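Long-range contact in thioredoxin-like fold domain-containing protein (Enterococcus faecalis, PDB 1Z6M), which is of unknown function but has a thioredoxin-like fold with a CxxC pair at a helix start, consistent with a thiol-disulfide oxidoreductase: residues A[77-89]-A[116-130]. Numbering follows the deposited sequence. Where two conformers were deposited one is given.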
# COMPACT_ATOMS: atom_id res chain seq x y z
N GLN A 77 8.88 4.42 -10.36
CA GLN A 77 9.18 3.18 -11.06
C GLN A 77 10.12 2.26 -10.27
O GLN A 77 10.07 1.04 -10.41
CB GLN A 77 9.73 3.45 -12.45
CG GLN A 77 8.70 4.05 -13.40
CD GLN A 77 9.24 4.29 -14.79
OE1 GLN A 77 10.24 3.70 -15.19
NE2 GLN A 77 8.57 5.15 -15.56
N ARG A 78 11.00 2.84 -9.44
CA ARG A 78 11.82 2.02 -8.55
C ARG A 78 10.93 1.20 -7.60
O ARG A 78 11.21 0.02 -7.33
CB ARG A 78 12.80 2.90 -7.75
CG ARG A 78 14.09 3.32 -8.52
CD ARG A 78 14.07 4.76 -9.02
NE ARG A 78 13.41 4.94 -10.32
CZ ARG A 78 13.97 4.73 -11.50
NH1 ARG A 78 15.22 4.26 -11.58
NH2 ARG A 78 13.28 4.96 -12.61
N GLY A 79 9.86 1.83 -7.10
CA GLY A 79 8.90 1.14 -6.25
C GLY A 79 8.23 0.01 -6.99
O GLY A 79 8.00 -1.06 -6.42
N ASN A 80 7.91 0.24 -8.26
CA ASN A 80 7.29 -0.80 -9.07
C ASN A 80 8.11 -2.09 -9.05
O ASN A 80 7.55 -3.19 -8.93
CB ASN A 80 7.12 -0.36 -10.54
CG ASN A 80 6.26 0.88 -10.71
OD1 ASN A 80 5.72 1.43 -9.75
ND2 ASN A 80 6.13 1.32 -11.96
N VAL A 81 9.43 -1.96 -9.18
CA VAL A 81 10.30 -3.12 -9.17
C VAL A 81 10.13 -3.85 -7.84
O VAL A 81 9.92 -5.07 -7.82
CB VAL A 81 11.79 -2.72 -9.35
CG1 VAL A 81 12.68 -3.96 -9.24
CG2 VAL A 81 12.01 -2.01 -10.69
N MSE A 82 10.19 -3.12 -6.73
CA MSE A 82 10.03 -3.72 -5.41
C MSE A 82 8.70 -4.43 -5.22
O MSE A 82 8.65 -5.48 -4.57
CB MSE A 82 10.24 -2.67 -4.32
CG MSE A 82 11.71 -2.35 -4.05
SE MSE A 82 12.58 -3.73 -3.16
CE MSE A 82 14.29 -3.10 -3.20
N HIS A 83 7.63 -3.87 -5.79
CA HIS A 83 6.31 -4.49 -5.69
C HIS A 83 6.29 -5.91 -6.23
O HIS A 83 5.44 -6.71 -5.85
CB HIS A 83 5.30 -3.68 -6.48
CG HIS A 83 5.00 -2.34 -5.90
ND1 HIS A 83 4.27 -1.39 -6.57
CD2 HIS A 83 5.33 -1.79 -4.70
CE1 HIS A 83 4.14 -0.32 -5.81
NE2 HIS A 83 4.78 -0.53 -4.67
N HIS A 84 7.22 -6.22 -7.13
CA HIS A 84 7.22 -7.52 -7.79
C HIS A 84 7.99 -8.58 -7.02
O HIS A 84 8.09 -9.72 -7.48
CB HIS A 84 7.73 -7.37 -9.23
CG HIS A 84 7.03 -6.30 -9.99
ND1 HIS A 84 7.62 -5.60 -11.02
CD2 HIS A 84 5.79 -5.77 -9.85
CE1 HIS A 84 6.78 -4.70 -11.48
NE2 HIS A 84 5.66 -4.77 -10.78
N TYR A 85 8.52 -8.20 -5.84
CA TYR A 85 9.23 -9.10 -4.94
C TYR A 85 8.38 -9.46 -3.72
O TYR A 85 8.88 -10.03 -2.75
CB TYR A 85 10.59 -8.49 -4.52
CG TYR A 85 11.60 -8.51 -5.64
CD1 TYR A 85 11.60 -7.54 -6.64
CD2 TYR A 85 12.54 -9.53 -5.71
CE1 TYR A 85 12.51 -7.58 -7.69
CE2 TYR A 85 13.45 -9.59 -6.75
CZ TYR A 85 13.43 -8.61 -7.74
OH TYR A 85 14.34 -8.65 -8.78
N ILE A 86 7.09 -9.12 -3.78
CA ILE A 86 6.17 -9.37 -2.70
C ILE A 86 5.56 -10.75 -2.84
O ILE A 86 4.99 -11.10 -3.88
CB ILE A 86 5.09 -8.24 -2.63
CG1 ILE A 86 5.74 -6.94 -2.14
CG2 ILE A 86 3.90 -8.65 -1.76
CD1 ILE A 86 6.16 -6.94 -0.67
N ASP A 87 5.69 -11.52 -1.76
CA ASP A 87 5.20 -12.89 -1.72
C ASP A 87 3.76 -12.90 -1.24
O ASP A 87 3.50 -12.93 -0.04
CB ASP A 87 6.07 -13.74 -0.79
CG ASP A 87 5.67 -15.20 -0.80
OD1 ASP A 87 4.69 -15.56 -1.49
OD2 ASP A 87 6.34 -16.00 -0.10
N TYR A 88 2.83 -12.89 -2.18
CA TYR A 88 1.41 -12.84 -1.84
C TYR A 88 0.90 -14.10 -1.15
O TYR A 88 -0.17 -14.07 -0.53
CB TYR A 88 0.54 -12.50 -3.06
CG TYR A 88 0.66 -11.05 -3.47
CD1 TYR A 88 1.59 -10.65 -4.43
CD2 TYR A 88 -0.12 -10.07 -2.86
CE1 TYR A 88 1.71 -9.32 -4.80
CE2 TYR A 88 -0.00 -8.73 -3.22
CZ TYR A 88 0.92 -8.36 -4.18
OH TYR A 88 1.03 -7.03 -4.53
N SER A 89 1.67 -15.19 -1.22
CA SER A 89 1.32 -16.45 -0.56
C SER A 89 1.57 -16.42 0.95
O SER A 89 1.10 -17.30 1.68
CB SER A 89 2.09 -17.62 -1.20
OG SER A 89 3.42 -17.67 -0.73
N VAL A 116 17.73 -1.76 -8.52
CA VAL A 116 16.69 -1.97 -7.51
C VAL A 116 16.42 -3.48 -7.40
O VAL A 116 16.30 -4.01 -6.30
CB VAL A 116 15.39 -1.21 -7.82
CG1 VAL A 116 14.32 -1.57 -6.78
CG2 VAL A 116 15.62 0.28 -7.83
N ALA A 117 16.34 -4.17 -8.54
CA ALA A 117 16.16 -5.62 -8.55
C ALA A 117 17.30 -6.33 -7.81
O ALA A 117 17.06 -7.23 -6.99
CB ALA A 117 16.03 -6.13 -9.99
N THR A 118 18.53 -5.91 -8.09
CA THR A 118 19.70 -6.49 -7.45
C THR A 118 19.64 -6.25 -5.94
O THR A 118 19.94 -7.15 -5.16
CB THR A 118 20.98 -5.89 -8.07
OG1 THR A 118 21.02 -6.26 -9.45
CG2 THR A 118 22.24 -6.42 -7.38
N TYR A 119 19.23 -5.05 -5.54
CA TYR A 119 19.09 -4.73 -4.12
C TYR A 119 18.03 -5.61 -3.46
O TYR A 119 18.23 -6.12 -2.35
CB TYR A 119 18.75 -3.25 -3.94
CG TYR A 119 18.80 -2.77 -2.51
CD1 TYR A 119 19.92 -2.09 -2.03
CD2 TYR A 119 17.73 -2.99 -1.63
CE1 TYR A 119 19.96 -1.63 -0.71
CE2 TYR A 119 17.77 -2.54 -0.32
CZ TYR A 119 18.89 -1.87 0.13
OH TYR A 119 18.91 -1.44 1.44
N ALA A 120 16.89 -5.80 -4.13
CA ALA A 120 15.85 -6.67 -3.59
C ALA A 120 16.39 -8.08 -3.35
O ALA A 120 16.11 -8.69 -2.32
CB ALA A 120 14.62 -6.70 -4.50
N GLU A 121 17.18 -8.56 -4.29
CA GLU A 121 17.71 -9.91 -4.26
C GLU A 121 18.86 -10.06 -3.27
O GLU A 121 18.85 -10.96 -2.43
CB GLU A 121 18.14 -10.34 -5.67
CG GLU A 121 16.94 -10.52 -6.58
CD GLU A 121 17.25 -10.42 -8.07
OE1 GLU A 121 18.44 -10.35 -8.46
OE2 GLU A 121 16.28 -10.42 -8.85
N LYS A 122 19.85 -9.17 -3.36
CA LYS A 122 21.09 -9.32 -2.60
C LYS A 122 21.05 -8.65 -1.23
O LYS A 122 21.64 -9.16 -0.27
CB LYS A 122 22.27 -8.78 -3.40
CG LYS A 122 22.57 -9.58 -4.65
CD LYS A 122 23.87 -9.17 -5.29
CE LYS A 122 24.17 -10.03 -6.51
NZ LYS A 122 25.52 -9.76 -7.08
N ASN A 123 20.39 -7.50 -1.14
CA ASN A 123 20.32 -6.75 0.11
C ASN A 123 19.10 -7.09 0.96
O ASN A 123 19.16 -7.03 2.18
CB ASN A 123 20.40 -5.24 -0.14
CG ASN A 123 21.72 -4.81 -0.77
OD1 ASN A 123 22.57 -4.20 -0.12
ND2 ASN A 123 21.88 -5.13 -2.05
N LEU A 124 17.98 -7.43 0.32
CA LEU A 124 16.78 -7.76 1.07
C LEU A 124 16.46 -9.25 1.08
O LEU A 124 15.59 -9.69 1.81
CB LEU A 124 15.57 -6.96 0.56
CG LEU A 124 15.59 -5.43 0.75
CD1 LEU A 124 14.34 -4.81 0.16
CD2 LEU A 124 15.71 -5.08 2.22
N GLY A 125 17.16 -10.03 0.25
CA GLY A 125 16.98 -11.49 0.23
C GLY A 125 15.67 -11.97 -0.37
O GLY A 125 15.15 -13.02 0.00
N LEU A 126 15.12 -11.18 -1.29
CA LEU A 126 13.81 -11.46 -1.88
C LEU A 126 13.92 -12.14 -3.25
O LEU A 126 14.99 -12.13 -3.87
CB LEU A 126 13.00 -10.15 -1.99
CG LEU A 126 12.85 -9.31 -0.71
CD1 LEU A 126 12.14 -8.00 -0.99
CD2 LEU A 126 12.10 -10.09 0.38
N LYS A 127 12.81 -12.69 -3.71
CA LYS A 127 12.78 -13.38 -4.98
C LYS A 127 11.76 -12.74 -5.92
O LYS A 127 10.66 -12.46 -5.48
CB LYS A 127 12.48 -14.86 -4.77
CG LYS A 127 12.16 -15.63 -6.01
CD LYS A 127 13.42 -15.96 -6.81
CE LYS A 127 13.10 -16.63 -8.14
NZ LYS A 127 11.79 -16.19 -8.63
N GLU A 128 12.14 -12.52 -7.17
CA GLU A 128 11.24 -11.88 -8.14
C GLU A 128 10.06 -12.79 -8.41
O GLU A 128 10.25 -13.99 -8.64
CB GLU A 128 11.99 -11.55 -9.44
CG GLU A 128 11.22 -10.64 -10.41
CD GLU A 128 10.20 -11.39 -11.27
OE1 GLU A 128 10.44 -12.57 -11.62
OE2 GLU A 128 9.17 -10.78 -11.61
N GLN A 129 8.86 -12.23 -8.36
CA GLN A 129 7.64 -13.01 -8.55
C GLN A 129 6.47 -12.13 -8.97
O GLN A 129 5.40 -12.17 -8.35
CB GLN A 129 7.29 -13.80 -7.29
CG GLN A 129 7.32 -13.00 -5.99
CD GLN A 129 7.34 -13.89 -4.77
OE1 GLN A 129 6.35 -14.54 -4.44
NE2 GLN A 129 8.49 -13.95 -4.11
N LYS A 130 6.68 -11.35 -10.03
CA LYS A 130 5.63 -10.45 -10.52
C LYS A 130 4.35 -11.24 -10.80
O LYS A 130 4.40 -12.29 -11.44
CB LYS A 130 6.09 -9.70 -11.77
CG LYS A 130 5.11 -8.63 -12.28
CD LYS A 130 5.72 -7.86 -13.45
CE LYS A 130 4.74 -6.89 -14.09
NZ LYS A 130 5.33 -6.31 -15.33
O HOH W 1 10.35 -12.37 -2.12
O HOH W 2 4.82 -10.14 -6.38
O HOH W 3 3.70 -14.03 -4.81
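Helix 77-83 packs against helix 116-123 through V81 on V116 and A117. The short axes approach to 9.4 Å and cross at -39°. Both helices lie in the mainly helical region between strands 62-68 and 152-155 of the thioredoxin-like fold. Beyond the helices both segments run on as loops, the first through a type I beta turn from H83 to I86. There Q129 N donates to H84 O (2.8 Å). Water 1 joins Y85 O to K127 N, and water 2 joins I86 O to Q129 O.

M82 is a selenomethionine. Its chain bends at chi2 (-72°), which carries SE and CE against A120 and L124, with CE also beside the Y119 ring. M82 CE lies 3.8 Å from L124 CD1. At the start of the interface, R78 CG rests on V116 CG2, while its guanidinium turns away to the carbonyls of E74 and L111.

The Y85 ring is sandwiched. The methyl of A120 sits over the ring centre, its CB 3.6 Å from the centroid, in a CH-pi contact. E128 CA covers the opposite face, offset toward the rim. L126 CB approaches obliquely beside CD2. The phenol reaches the last turn of helix 116-123: Y85 OH donates to E121 OE2 at 2.6 Å, from above the carboxylate plane.

The H84 ring is also covered on both faces. N80 O lies over the centre of one face. The extended K130 chain runs alongside the other face, with CD 3.8 Å from the ring centroid. H84 NE2 bonds to D70, which should fix the ring's rotation. K130 N in turn bonds to E128 OE2.

Q129 reaches along the loop toward D87. Its NE2 donates to K127 O, and its OE1 accepts from water 3, which in turn accepts from Y88 N at 3.0 Å.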